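Local coordinates for protein putative O-methyltransferase (Klebsiella pneumoniae subsp. pneumoniae, PDB 3TFW) that probably acts as an S-adenosylmethionine-dependent O-methyltransferase, transferring a methyl group to an oxygen of a substrate that remains to be identified, at residues A[42-47]-A[73-77]; A[59-65]-A[84-90]; A[134-140]-A[156-161]. All blocks are in the same frame, centred on the assembly; numbering follows the deposited sequence.

How the contacts relate
All three contacts belong to one Rossmann-like methyltransferase domain with a central seven-stranded sheet. Contacts 1 and 2 interlock along the chain: helix 49-62 runs from just after 42-47 into 59-65, and helix 76-82 starts within 73-77 and leads to 84-90, yet their centres are about 22 Å apart. Contact 3 comes later in sequence, its centre about 23 Å from that of contact 1 and on the opposite side of the chain's centre. It adjoins contact 2, centres about 14 Å apart, where D138 meets the backbone entering strand 66-70. Contact 1 thus borders the probable cofactor loop, while contacts 2 and 3 join neighbouring crossovers where strands 66-70, 90-95 and 139-142 begin.

Contact 1: residues A[42-47]-A[73-77]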
loop_
_atom_site.group_PDB
_atom_site.type_symbol
_atom_site.label_atom_id
_atom_site.label_comp_id
_atom_site.label_asym_id
_atom_site.label_seq_id
_atom_site.Cartn_x
_atom_site.Cartn_y
_atom_site.Cartn_z
ATOM N N LEU A 42 -25.840 -5.204 -9.447
ATOM C CA LEU A 42 -24.486 -5.174 -9.996
ATOM C C LEU A 42 -23.667 -6.343 -9.449
ATOM O O LEU A 42 -23.912 -6.777 -8.322
ATOM C CB LEU A 42 -23.784 -3.870 -9.620
ATOM C CG LEU A 42 -24.319 -2.523 -10.107
ATOM C CD1 LEU A 42 -23.259 -1.445 -9.920
ATOM C CD2 LEU A 42 -24.759 -2.594 -11.556
ATOM N N PRO A 43 -22.686 -6.845 -10.230
ATOM C CA PRO A 43 -21.726 -7.760 -9.599
ATOM C C PRO A 43 -21.069 -7.067 -8.407
ATOM O O PRO A 43 -20.746 -5.867 -8.483
ATOM C CB PRO A 43 -20.692 -8.021 -10.704
ATOM C CG PRO A 43 -21.346 -7.617 -11.979
ATOM C CD PRO A 43 -22.337 -6.544 -11.631
ATOM N N ALA A 44 -20.900 -7.802 -7.306
ATOM C CA ALA A 44 -20.350 -7.242 -6.084
ATOM C C ALA A 44 -18.827 -7.233 -6.169
ATOM O O ALA A 44 -18.150 -8.066 -5.559
ATOM C CB ALA A 44 -20.838 -8.016 -4.862
ATOM N N HIS A 45 -18.305 -6.303 -6.964
ATOM C CA HIS A 45 -16.866 -6.180 -7.184
ATOM C C HIS A 45 -16.322 -4.929 -6.497
ATOM O O HIS A 45 -15.198 -4.500 -6.773
ATOM C CB HIS A 45 -16.540 -6.123 -8.683
ATOM C CG HIS A 45 -16.751 -7.414 -9.410
ATOM N ND1 HIS A 45 -16.344 -8.633 -8.906
ATOM C CD2 HIS A 45 -17.284 -7.670 -10.629
ATOM C CE1 HIS A 45 -16.641 -9.585 -9.773
ATOM N NE2 HIS A 45 -17.209 -9.028 -10.827
ATOM N N ASP A 46 -17.123 -4.339 -5.612
ATOM C CA ASP A 46 -16.700 -3.155 -4.870
ATOM C C ASP A 46 -15.513 -3.495 -3.966
ATOM O O ASP A 46 -15.443 -4.598 -3.425
ATOM C CB ASP A 46 -17.849 -2.618 -4.016
ATOM C CG ASP A 46 -19.129 -2.438 -4.808
ATOM O OD1 ASP A 46 -19.401 -1.301 -5.229
ATOM O OD2 ASP A 46 -19.844 -3.440 -5.033
ATOM N N VAL A 47 -14.587 -2.554 -3.804
ATOM C CA VAL A 47 -13.503 -2.730 -2.824
ATOM C C VAL A 47 -14.040 -2.670 -1.391
ATOM O O VAL A 47 -15.091 -2.066 -1.138
ATOM C CB VAL A 47 -12.345 -1.714 -3.016
ATOM C CG1 VAL A 47 -11.692 -1.902 -4.389
ATOM C CG2 VAL A 47 -12.813 -0.274 -2.805
ATOM N N LEU A 73 -17.734 0.585 -12.515
ATOM C CA LEU A 73 -18.783 -0.197 -11.842
ATOM C C LEU A 73 -19.864 0.768 -11.331
ATOM O O LEU A 73 -20.466 1.493 -12.137
ATOM C CB LEU A 73 -18.200 -1.101 -10.723
ATOM C CG LEU A 73 -19.109 -2.155 -10.052
ATOM C CD1 LEU A 73 -19.659 -3.212 -11.026
ATOM C CD2 LEU A 73 -18.394 -2.841 -8.881
ATOM N N GLY A 74 -20.075 0.822 -10.015
ATOM C CA GLY A 74 -21.099 1.692 -9.425
ATOM C C GLY A 74 -20.529 2.990 -8.875
ATOM O O GLY A 74 -21.251 3.801 -8.274
ATOM N N GLY A 75 -19.225 3.176 -9.062
ATOM C CA GLY A 75 -18.561 4.393 -8.626
ATOM C C GLY A 75 -18.133 4.396 -7.166
ATOM O O GLY A 75 -17.828 5.444 -6.633
ATOM N N TYR A 76 -18.072 3.233 -6.521
ATOM C CA TYR A 76 -17.662 3.200 -5.106
ATOM C C TYR A 76 -16.194 3.634 -4.941
ATOM O O TYR A 76 -15.883 4.539 -4.154
ATOM C CB TYR A 76 -17.902 1.817 -4.514
ATOM C CG TYR A 76 -17.567 1.686 -3.037
ATOM C CD1 TYR A 76 -18.392 2.239 -2.053
ATOM C CD2 TYR A 76 -16.417 1.003 -2.630
ATOM C CE1 TYR A 76 -18.075 2.101 -0.687
ATOM C CE2 TYR A 76 -16.100 0.864 -1.285
ATOM C CZ TYR A 76 -16.931 1.404 -0.321
ATOM O OH TYR A 76 -16.592 1.258 1.006
ATOM N N SER A 77 -15.302 3.017 -5.707
ATOM C CA SER A 77 -13.883 3.406 -5.661
ATOM C C SER A 77 -13.691 4.832 -6.149
ATOM O O SER A 77 -12.830 5.570 -5.644
ATOM C CB SER A 77 -13.036 2.450 -6.489
ATOM O OG SER A 77 -12.947 1.201 -5.828
HETATM O O HOH W 1 -18.680 0.270 -7.464
HETATM O O HOH W 2 -15.026 -0.437 -5.368
#
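L73 holds CG opposite its amide nitrogen (chi1 -171°), which sends its two methyls into the bend of 42-47, and Y76, in the same first-torsion state (chi1 -178°), brings its ring alongside D46 and V47. L73 lies in the glycine-rich turn between strand 66-70 and helix 76-82, and Y76 opens the helix. This turn is the glycine-rich motif of Rossmann-like methyltransferases, which in relatives lies against the cofactor; the L73 N bond to E95, at the end of the next strand, is consistent with that site. L73 divides its packing: CD1 sits 3.8 Å from P43 O and near L42 CD1, while CD2 lies 3.8 Å from H45 CB. L42 CD1 reaches past it to rest 3.8 Å from G74 CA.

No direct hydrogen bond joins the two segments; water does the polar work. D46 OD1, also bonded to N37 of helix 28-39, accepts from a water at 2.8 Å, and that water in turn accepts from the amides of G74 and Y76. One carboxylate oxygen therefore reaches, through that water, the first turn of helix 76-82, next to its N-cap residue G75, where helix dipole and negative charge would favour each other. The D46 carboxylate stands nearly upright to the Y76 ring, the planes 82° apart, with OD1 3.5 Å from Y76 CB.

Further along, V47 lays CG2 3.8 Å from Y76 CE2, and V47 O approaches Y76 CE2 obliquely, at 3.1 Å. A second water, in the plane of the tyrosine ring at its edge, links V47 N to S77 OG.

Contact 2: residues A[59-65]-A[84-90]; sequences VRLTQAK and ELPADGQ
V59 and E84 press together closely at the helix side of this contact, V59 CG1 lying 3.6 Å from E84 CB. The same glutamate then bends at chi2 (-59°), which folds its carboxylate back over the extended R60 chain. R60 NE donates to E84 OE1 at 2.8 Å, approaching well above the carboxylate plane, and NH2 adds two weak bonds, one to each oxygen. The guanidinium has a second neighbour, W223 of the second subunit, in a cation-pi contact, so this salt bridge stands beside the dimer interface.

Helix 49-62 ends here in a Schellman motif with Q63, at positive phi, as the C-prime residue. The chain turns and enters strand 66-70, the first strand of a beta-alpha-beta crossover that returns through helix 76-82 to strand 90-95. The loop before the return strand fits closely against the turn: A64 O is 3.4 Å from P86 CD and 3.6 Å from L85 CD2, and it shares a water with E84 O. K65 O accepts from Q90 N at 2.8 Å, ahead of the parallel pairing of Q90 with I67.

Things are slacker on the exposed side. K65 runs out extended beyond CG, its CG 3.8 Å from P86 CG, and NZ makes a weak salt bridge of 3.3 Å with D88 OD2, at the type I turn from P86 to G89.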
loop_
_atom_site.group_PDB
_atom_site.type_symbol
_atom_site.label_atom_id
_atom_site.label_comp_id
_atom_site.label_asym_id
_atom_site.label_seq_id
_atom_site.Cartn_x
_atom_site.Cartn_y
_atom_site.Cartn_z
ATOM N N VAL A 59 -4.241 9.141 -3.248
ATOM C CA VAL A 59 -4.550 10.456 -3.822
ATOM C C VAL A 59 -3.831 11.565 -3.042
ATOM O O VAL A 59 -3.198 12.437 -3.634
ATOM C CB VAL A 59 -6.081 10.726 -3.882
ATOM C CG1 VAL A 59 -6.365 12.094 -4.481
ATOM C CG2 VAL A 59 -6.777 9.639 -4.702
ATOM N N ARG A 60 -3.909 11.512 -1.716
ATOM C CA ARG A 60 -3.206 12.487 -0.878
ATOM C C ARG A 60 -1.694 12.455 -1.069
ATOM O O ARG A 60 -1.059 13.509 -1.126
ATOM C CB ARG A 60 -3.532 12.284 0.601
ATOM C CG ARG A 60 -4.969 12.550 0.940
ATOM C CD ARG A 60 -5.147 12.621 2.433
ATOM N NE ARG A 60 -6.563 12.573 2.756
ATOM C CZ ARG A 60 -7.063 12.682 3.980
ATOM N NH1 ARG A 60 -6.259 12.853 5.019
ATOM N NH2 ARG A 60 -8.376 12.622 4.157
ATOM N N LEU A 61 -1.130 11.249 -1.164
ATOM C CA LEU A 61 0.323 11.081 -1.307
ATOM C C LEU A 61 0.841 11.590 -2.650
ATOM O O LEU A 61 1.935 12.162 -2.724
ATOM C CB LEU A 61 0.728 9.616 -1.120
ATOM C CG LEU A 61 0.681 9.038 0.302
ATOM C CD1 LEU A 61 0.753 7.529 0.234
ATOM C CD2 LEU A 61 1.827 9.595 1.152
ATOM N N THR A 62 0.065 11.376 -3.706
ATOM C CA THR A 62 0.442 11.873 -5.016
ATOM C C THR A 62 0.090 13.345 -5.197
ATOM O O THR A 62 0.495 13.950 -6.187
ATOM C CB THR A 62 -0.191 11.061 -6.185
ATOM O OG1 THR A 62 -1.620 10.980 -6.022
ATOM C CG2 THR A 62 0.420 9.667 -6.277
ATOM N N GLN A 63 -0.661 13.912 -4.249
ATOM C CA GLN A 63 -1.238 15.253 -4.398
ATOM C C GLN A 63 -1.948 15.358 -5.756
ATOM O O GLN A 63 -1.838 16.372 -6.462
ATOM C CB GLN A 63 -0.157 16.343 -4.269
ATOM C CG GLN A 63 0.481 16.432 -2.881
ATOM C CD GLN A 63 1.576 17.492 -2.802
ATOM O OE1 GLN A 63 2.450 17.578 -3.671
ATOM N NE2 GLN A 63 1.539 18.294 -1.747
ATOM N N ALA A 64 -2.675 14.300 -6.115
ATOM C CA ALA A 64 -3.280 14.206 -7.442
ATOM C C ALA A 64 -4.265 15.337 -7.710
ATOM O O ALA A 64 -5.050 15.722 -6.831
ATOM C CB ALA A 64 -3.965 12.842 -7.629
ATOM N N LYS A 65 -4.191 15.879 -8.919
ATOM C CA LYS A 65 -5.201 16.791 -9.447
ATOM C C LYS A 65 -5.889 16.150 -10.645
ATOM O O LYS A 65 -6.953 16.608 -11.068
ATOM C CB LYS A 65 -4.579 18.136 -9.879
ATOM C CG LYS A 65 -4.028 18.979 -8.741
ATOM C CD LYS A 65 -3.968 20.454 -9.135
ATOM C CE LYS A 65 -3.551 21.324 -7.954
ATOM N NZ LYS A 65 -3.330 22.741 -8.391
ATOM N N GLU A 84 -10.942 13.221 -2.376
ATOM C CA GLU A 84 -9.628 13.720 -1.996
ATOM C C GLU A 84 -9.044 14.719 -2.986
ATOM O O GLU A 84 -7.985 15.273 -2.739
ATOM C CB GLU A 84 -8.651 12.556 -1.762
ATOM C CG GLU A 84 -9.124 11.548 -0.726
ATOM C CD GLU A 84 -9.357 12.163 0.643
ATOM O OE1 GLU A 84 -8.692 13.156 0.986
ATOM O OE2 GLU A 84 -10.207 11.637 1.382
ATOM N N LEU A 85 -9.732 14.943 -4.102
ATOM C CA LEU A 85 -9.286 15.912 -5.095
ATOM C C LEU A 85 -9.473 17.353 -4.608
ATOM O O LEU A 85 -10.432 17.644 -3.890
ATOM C CB LEU A 85 -10.029 15.707 -6.428
ATOM C CG LEU A 85 -9.705 14.468 -7.276
ATOM C CD1 LEU A 85 -10.748 14.326 -8.394
ATOM C CD2 LEU A 85 -8.312 14.579 -7.896
ATOM N N PRO A 86 -8.558 18.257 -5.004
ATOM C CA PRO A 86 -8.771 19.694 -4.785
ATOM C C PRO A 86 -9.964 20.204 -5.600
ATOM O O PRO A 86 -10.495 19.471 -6.445
ATOM C CB PRO A 86 -7.468 20.320 -5.296
ATOM C CG PRO A 86 -6.934 19.345 -6.285
ATOM C CD PRO A 86 -7.299 17.994 -5.719
ATOM N N ALA A 87 -10.365 21.452 -5.360
ATOM C CA ALA A 87 -11.493 22.068 -6.065
ATOM C C ALA A 87 -11.338 22.089 -7.594
ATOM O O ALA A 87 -12.332 22.032 -8.318
ATOM C CB ALA A 87 -11.744 23.483 -5.529
ATOM N N ASP A 88 -10.100 22.160 -8.083
ATOM C CA ASP A 88 -9.832 22.163 -9.531
ATOM C C ASP A 88 -9.437 20.777 -10.072
ATOM O O ASP A 88 -9.023 20.644 -11.230
ATOM C CB ASP A 88 -8.741 23.183 -9.865
ATOM C CG ASP A 88 -7.426 22.892 -9.158
ATOM O OD1 ASP A 88 -7.442 22.234 -8.097
ATOM O OD2 ASP A 88 -6.370 23.317 -9.675
ATOM N N GLY A 89 -9.579 19.759 -9.227
ATOM C CA GLY A 89 -9.198 18.389 -9.583
ATOM C C GLY A 89 -10.208 17.718 -10.487
ATOM O O GLY A 89 -11.400 18.074 -10.496
ATOM N N GLN A 90 -9.735 16.731 -11.247
ATOM C CA GLN A 90 -10.595 15.982 -12.153
ATOM C C GLN A 90 -10.291 14.506 -12.081
ATOM O O GLN A 90 -9.127 14.117 -12.023
ATOM C CB GLN A 90 -10.388 16.421 -13.590
ATOM C CG GLN A 90 -10.813 17.836 -13.865
ATOM C CD GLN A 90 -10.363 18.306 -15.218
ATOM O OE1 GLN A 90 -9.203 18.681 -15.409
ATOM N NE2 GLN A 90 -11.279 18.310 -16.167
HETATM O O HOH W 3 -5.032 15.698 -4.030
#

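Contact 3: residues A[134-140]-A[156-161]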
loop_
_atom_site.group_PDB
_atom_site.type_symbol
_atom_site.label_atom_id
_atom_site.label_comp_id
_atom_site.label_asym_id
_atom_site.label_seq_id
_atom_site.Cartn_x
_atom_site.Cartn_y
_atom_site.Cartn_z
ATOM N N CYS A 134 -4.156 15.176 -24.112
ATOM C CA CYS A 134 -4.538 15.263 -22.703
ATOM C C CYS A 134 -3.283 15.389 -21.831
ATOM O O CYS A 134 -2.294 14.701 -22.093
ATOM C CB CYS A 134 -5.277 13.963 -22.344
ATOM S SG CYS A 134 -6.181 13.928 -20.814
ATOM N N PRO A 135 -3.303 16.271 -20.804
ATOM C CA PRO A 135 -2.217 16.278 -19.822
ATOM C C PRO A 135 -2.087 14.921 -19.127
ATOM O O PRO A 135 -3.076 14.186 -19.021
ATOM C CB PRO A 135 -2.684 17.308 -18.794
ATOM C CG PRO A 135 -3.539 18.243 -19.576
ATOM C CD PRO A 135 -4.253 17.377 -20.574
ATOM N N ALA A 136 -0.887 14.598 -18.657
ATOM C CA ALA A 136 -0.669 13.372 -17.870
ATOM C C ALA A 136 -1.564 13.293 -16.629
ATOM O O ALA A 136 -1.909 14.313 -16.032
ATOM C CB ALA A 136 0.804 13.264 -17.469
ATOM N N PHE A 137 -1.942 12.072 -16.248
ATOM C CA PHE A 137 -2.644 11.839 -14.986
ATOM C C PHE A 137 -1.633 11.585 -13.863
ATOM O O PHE A 137 -0.544 11.064 -14.102
ATOM C CB PHE A 137 -3.585 10.640 -15.096
ATOM C CG PHE A 137 -4.703 10.839 -16.074
ATOM C CD1 PHE A 137 -5.894 11.442 -15.678
ATOM C CD2 PHE A 137 -4.574 10.397 -17.383
ATOM C CE1 PHE A 137 -6.945 11.621 -16.590
ATOM C CE2 PHE A 137 -5.611 10.574 -18.296
ATOM C CZ PHE A 137 -6.792 11.189 -17.898
ATOM N N ASP A 138 -2.012 11.928 -12.636
ATOM C CA ASP A 138 -1.128 11.766 -11.473
ATOM C C ASP A 138 -1.276 10.400 -10.828
ATOM O O ASP A 138 -0.344 9.875 -10.182
ATOM C CB ASP A 138 -1.441 12.844 -10.443
ATOM C CG ASP A 138 -1.283 14.234 -11.002
ATOM O OD1 ASP A 138 -0.228 14.497 -11.606
ATOM O OD2 ASP A 138 -2.226 15.051 -10.868
ATOM N N LEU A 139 -2.470 9.848 -10.975
ATOM C CA LEU A 139 -2.797 8.550 -10.422
ATOM C C LEU A 139 -3.716 7.827 -11.398
ATOM O O LEU A 139 -4.682 8.412 -11.926
ATOM C CB LEU A 139 -3.475 8.716 -9.050
ATOM C CG LEU A 139 -4.055 7.419 -8.469
ATOM C CD1 LEU A 139 -2.902 6.565 -8.029
ATOM C CD2 LEU A 139 -4.987 7.684 -7.311
ATOM N N ILE A 140 -3.399 6.562 -11.663
ATOM C CA ILE A 140 -4.148 5.779 -12.636
ATOM C C ILE A 140 -4.526 4.451 -11.988
ATOM O O ILE A 140 -3.658 3.719 -11.496
ATOM C CB ILE A 140 -3.360 5.540 -13.941
ATOM C CG1 ILE A 140 -2.973 6.882 -14.598
ATOM C CG2 ILE A 140 -4.184 4.675 -14.914
ATOM C CD1 ILE A 140 -2.000 6.756 -15.784
ATOM N N ALA A 156 -1.911 3.895 -20.125
ATOM C CA ALA A 156 -1.540 4.489 -18.827
ATOM C C ALA A 156 -0.164 5.142 -18.951
ATOM O O ALA A 156 0.035 6.276 -18.513
ATOM C CB ALA A 156 -1.523 3.416 -17.690
ATOM N N LEU A 157 0.765 4.436 -19.590
ATOM C CA LEU A 157 2.128 4.947 -19.739
ATOM C C LEU A 157 2.161 6.181 -20.632
ATOM O O LEU A 157 2.889 7.134 -20.357
ATOM C CB LEU A 157 3.074 3.855 -20.247
ATOM C CG LEU A 157 3.623 2.927 -19.165
ATOM C CD1 LEU A 157 4.087 1.589 -19.775
ATOM C CD2 LEU A 157 4.743 3.590 -18.349
ATOM N N ARG A 158 1.358 6.155 -21.689
ATOM C CA ARG A 158 1.238 7.288 -22.590
ATOM C C ARG A 158 0.769 8.539 -21.847
ATOM O O ARG A 158 1.275 9.629 -22.098
ATOM C CB ARG A 158 0.309 6.948 -23.757
ATOM C CG ARG A 158 -0.260 8.155 -24.532
ATOM C CD ARG A 158 0.812 8.909 -25.335
ATOM N NE ARG A 158 0.228 10.013 -26.106
ATOM C CZ ARG A 158 -0.017 11.236 -25.631
ATOM N NH1 ARG A 158 0.261 11.547 -24.368
ATOM N NH2 ARG A 158 -0.560 12.153 -26.425
ATOM N N TYR A 159 -0.167 8.379 -20.917
ATOM C CA TYR A 159 -0.703 9.514 -20.173
ATOM C C TYR A 159 -0.183 9.607 -18.742
ATOM O O TYR A 159 -0.942 9.907 -17.814
ATOM C CB TYR A 159 -2.239 9.529 -20.249
ATOM C CG TYR A 159 -2.726 9.800 -21.673
ATOM C CD1 TYR A 159 -2.623 11.075 -22.236
ATOM C CD2 TYR A 159 -3.267 8.782 -22.451
ATOM C CE1 TYR A 159 -3.052 11.330 -23.539
ATOM C CE2 TYR A 159 -3.698 9.026 -23.758
ATOM C CZ TYR A 159 -3.585 10.303 -24.290
ATOM O OH TYR A 159 -4.001 10.553 -25.581
ATOM N N SER A 160 1.125 9.378 -18.592
ATOM C CA SER A 160 1.819 9.456 -17.304
ATOM C C SER A 160 2.885 10.544 -17.332
ATOM O O SER A 160 3.285 10.996 -18.408
ATOM C CB SER A 160 2.508 8.123 -16.996
ATOM O OG SER A 160 1.550 7.143 -16.636
ATOM N N ARG A 161 3.328 10.945 -16.142
ATOM C CA ARG A 161 4.478 11.833 -15.949
ATOM C C ARG A 161 5.394 11.175 -14.908
ATOM O O ARG A 161 4.978 10.219 -14.225
ATOM C CB ARG A 161 4.028 13.243 -15.506
ATOM C CG ARG A 161 2.968 13.303 -14.387
ATOM C CD ARG A 161 3.584 13.426 -13.013
ATOM N NE ARG A 161 2.611 13.721 -11.951
ATOM C CZ ARG A 161 2.879 13.609 -10.649
ATOM N NH1 ARG A 161 4.085 13.217 -10.252
ATOM N NH2 ARG A 161 1.954 13.886 -9.738
HETATM O O HOH W 4 -0.508 14.157 -24.141
#
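Y159, the residue most covered here, comes just after helix 149-158 and meets the segment 134-140 with both backbone and ring. Y159 O accepts from F137 N at 2.9 Å. Its CB lies against F137 CD2, and the two aromatic side chains run side by side in the same direction. The C134 carbonyl oxygen sits at the edge of the tyrosine ring, C134 CB is 3.6 Å from Y159 CE1, and C134 SG makes an oblique sulfur-aromatic contact with the ring. R158 CG rests over one ring face; a water joins R158 NH1 to C134 O, and the phenol hydroxyl is tied to G132 O.

R161 comes next in buried surface. Its CG occupies the crowded position between backbone N and carbonyl carbon (chi1 46°), and the bend at chi2 carries the chain past A136, CB 3.8 Å from R161 CG, to the D138 carboxylate. NE and NH2 grip D138 OD1 side-on, at 3.0 and 2.9 Å, with OD1 lying in the guanidinium plane; NE uses the anti lone pair, while NH2 comes from above the carboxylate plane.

I140, on strand 139-142, puts CD1 3.9 Å from A156 CB and close to S160 OG, which donates to A156 O at 2.6 Å. Strand 139-142 and the end of helix 149-158 are thereby packed together in the beta-alpha-beta unit leading to strand 165-169.

D138 OD2 accepts in turn from the amides of K65 and R66. With two donors on each oxygen, the carboxylate is probably held ionised and fixed in rotation, coupling R161 to the start of strand 66-70.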